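Local coordinates for putative TetR-family transcriptional regulator (PDB 3LWJ), which probably binds DNA through an N-terminal helix-turn-helix domain and regulates transcription, as other members of the TetR family do, at residues 51-54 / 58-61. Numbering follows the deposited sequence. Where two conformers were deposited one is given.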
ATOM      1  N   ASN A  51      15.006  12.046  28.472  1.00 40.54           N
ATOM      2  CA  ASN A  51      16.251  12.481  27.841  1.00 39.16           C
ATOM      3  C   ASN A  51      16.298  12.022  26.394  1.00 38.48           C
ATOM      4  O   ASN A  51      16.981  12.641  25.588  1.00 38.58           O
ATOM      5  CB  ASN A  51      17.494  11.961  28.596  1.00 39.28           C
ATOM      6  CG  ASN A  51      17.707  12.652  29.942  1.00 41.57           C
ATOM      7  OD1 ASN A  51      17.255  13.778  30.162  1.00 33.91           O
ATOM      8  ND2 ASN A  51      18.422  11.979  30.842  1.00 45.40           N
ATOM      9  N   TYR A  52      15.561  10.948  26.077  1.00 37.92           N
ATOM     10  CA  TYR A  52      15.509  10.356  24.721  1.00 38.84           C
ATOM     11  C   TYR A  52      14.201  10.644  23.937  1.00 38.04           C
ATOM     12  O   TYR A  52      14.247  10.955  22.735  1.00 35.18           O
ATOM     13  CB  TYR A  52      15.713   8.822  24.795  1.00 38.56           C
ATOM     14  CG  TYR A  52      16.972   8.381  25.518  1.00 40.68           C
ATOM     15  CD1 TYR A  52      18.189   8.235  24.839  1.00 41.28           C
ATOM     16  CD2 TYR A  52      16.943   8.109  26.885  1.00 43.88           C
ATOM     17  CE1 TYR A  52      19.340   7.838  25.513  1.00 44.51           C
ATOM     18  CE2 TYR A  52      18.079   7.718  27.567  1.00 47.02           C
ATOM     19  CZ  TYR A  52      19.273   7.584  26.881  1.00 46.32           C
ATOM     20  OH  TYR A  52      20.380   7.182  27.579  1.00 45.39           O
ATOM     21  N   PHE A  53      13.051  10.513  24.614  1.00 37.81           N
ATOM     22  CA  PHE A  53      11.734  10.566  23.951  1.00 36.68           C
ATOM     23  C   PHE A  53      10.694  11.351  24.753  1.00 36.91           C
ATOM     24  O   PHE A  53      10.647  11.280  25.993  1.00 35.24           O
ATOM     25  CB  PHE A  53      11.188   9.149  23.691  1.00 36.53           C
ATOM     26  CG  PHE A  53      12.190   8.213  23.054  1.00 31.58           C
ATOM     27  CD1 PHE A  53      12.610   8.415  21.746  1.00 27.17           C
ATOM     28  CD2 PHE A  53      12.705   7.130  23.764  1.00 29.55           C
ATOM     29  CE1 PHE A  53      13.526   7.544  21.162  1.00 26.40           C
ATOM     30  CE2 PHE A  53      13.632   6.265  23.191  1.00 31.64           C
ATOM     31  CZ  PHE A  53      14.040   6.466  21.882  1.00 25.26           C
ATOM     32  N   VAL A  54       9.842  12.071  24.022  1.00 35.59           N
ATOM     33  CA  VAL A  54       8.802  12.885  24.650  0.50 36.03           C
ATOM     34  C   VAL A  54       7.462  12.117  24.691  1.00 34.39           C
ATOM     35  O   VAL A  54       6.644  12.336  25.597  1.00 35.39           O
ATOM     36  CB  VAL A  54       8.643  14.279  23.963  0.50 37.17           C
ATOM     37  CG1 VAL A  54       7.975  15.262  24.916  0.50 36.59           C
ATOM     38  CG2 VAL A  54       9.998  14.845  23.523  0.50 36.88           C
ATOM     39  N   ASP A  58       7.589   9.836  19.105  1.00 25.16           N
ATOM     40  CA  ASP A  58       9.035  10.009  19.080  0.50 25.78           C
ATOM     41  C   ASP A  58       9.696   8.635  18.972  1.00 26.02           C
ATOM     42  O   ASP A  58      10.712   8.485  18.303  1.00 24.80           O
ATOM     43  CB  ASP A  58       9.527  10.762  20.326  0.50 27.17           C
ATOM     44  CG  ASP A  58       9.231  12.261  20.262  0.50 28.69           C
ATOM     45  OD1 ASP A  58       9.437  12.871  19.192  0.50 33.13           O
ATOM     46  OD2 ASP A  58       8.805  12.834  21.283  0.50 37.70           O
ATOM     47  N   ILE A  59       9.109   7.631  19.629  1.00 24.18           N
ATOM     48  CA  ILE A  59       9.686   6.279  19.587  1.00 26.66           C
ATOM     49  C   ILE A  59       9.537   5.678  18.177  1.00 26.59           C
ATOM     50  O   ILE A  59      10.516   5.197  17.595  1.00 23.51           O
ATOM     51  CB  ILE A  59       9.117   5.347  20.687  1.00 25.95           C
ATOM     52  CG1 ILE A  59       9.697   5.751  22.049  1.00 25.75           C
ATOM     53  CG2 ILE A  59       9.483   3.901  20.402  1.00 21.78           C
ATOM     54  CD1 ILE A  59       8.933   5.263  23.225  1.00 22.47           C
ATOM     55  N   LEU A  60       8.333   5.790  17.615  1.00 25.78           N
ATOM     56  CA  LEU A  60       8.045   5.323  16.273  1.00 26.14           C
ATOM     57  C   LEU A  60       8.981   6.009  15.267  1.00 27.69           C
ATOM     58  O   LEU A  60       9.564   5.315  14.448  1.00 28.21           O
ATOM     59  CB  LEU A  60       6.547   5.536  15.928  1.00 26.66           C
ATOM     60  CG  LEU A  60       6.045   4.999  14.577  1.00 31.19           C
ATOM     61  CD1 LEU A  60       6.218   3.501  14.510  1.00 23.84           C
ATOM     62  CD2 LEU A  60       4.592   5.378  14.229  1.00 18.81           C
ATOM     63  N   LYS A  61       9.153   7.346  15.327  1.00 26.50           N
ATOM     64  CA  LYS A  61      10.086   8.033  14.386  1.00 28.03           C
ATOM     65  C   LYS A  61      11.499   7.460  14.478  1.00 25.33           C
ATOM     66  O   LYS A  61      12.189   7.301  13.464  1.00 26.35           O
ATOM     67  CB  LYS A  61      10.173   9.574  14.598  1.00 27.95           C
ATOM     68  CG  LYS A  61       8.953  10.407  14.096  1.00 39.11           C
ATOM     69  CD  LYS A  61       9.151  11.958  14.261  1.00 45.19           C
ATOM     70  CE  LYS A  61       7.846  12.734  14.670  1.00 46.70           C
ATOM     71  NZ  LYS A  61       6.973  13.351  13.558  1.00 38.52           N
TER
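Phe53 and Ile59 form the apolar half of this contact, at the end of the predicted helix-turn-helix motif, where the chain turns into helix 56-79. Ile59 lays CG1 over one face of the Phe53 ring, 3.8 Å from the ring centroid. This is a CH-pi contact, 18° off the ring normal, in which the two side chains run at about a right angle. CG1 sits off-centre, closest to Phe53 CG at 3.6 Å. Tyr52 CB lies against the opposite face, near the rim. The CB of Phe53 points toward helix 56-79 and, with CG beside the backbone N, one ring face meets Ile59 CG1; Ile17 and Leu18 of helix 10-28 also touch this side chain.

The polar half is the one hydrogen bond between the two segments: in the conformer described here, Val54 N donates to Asp58 OD2 at 3.0 Å. It is distinctly bent, 138° at the hydrogen. The donor approaches on the anti side of the carboxylate, 32° out of its plane. OD2 also bonds a residue just beyond the segments, and Asp55 OD1 accepts from Asp58 N.

A side-chain carboxylate thus probably helps to hold the short turn between helices 46-52 and 56-79; beside it, a buried aromatic packs on Ile59. Together they join the end of the probable DNA-reading helix to the long helix that follows, combining a directional polar tie with apolar packing of two buried side chains, which probably keeps water out of this junction.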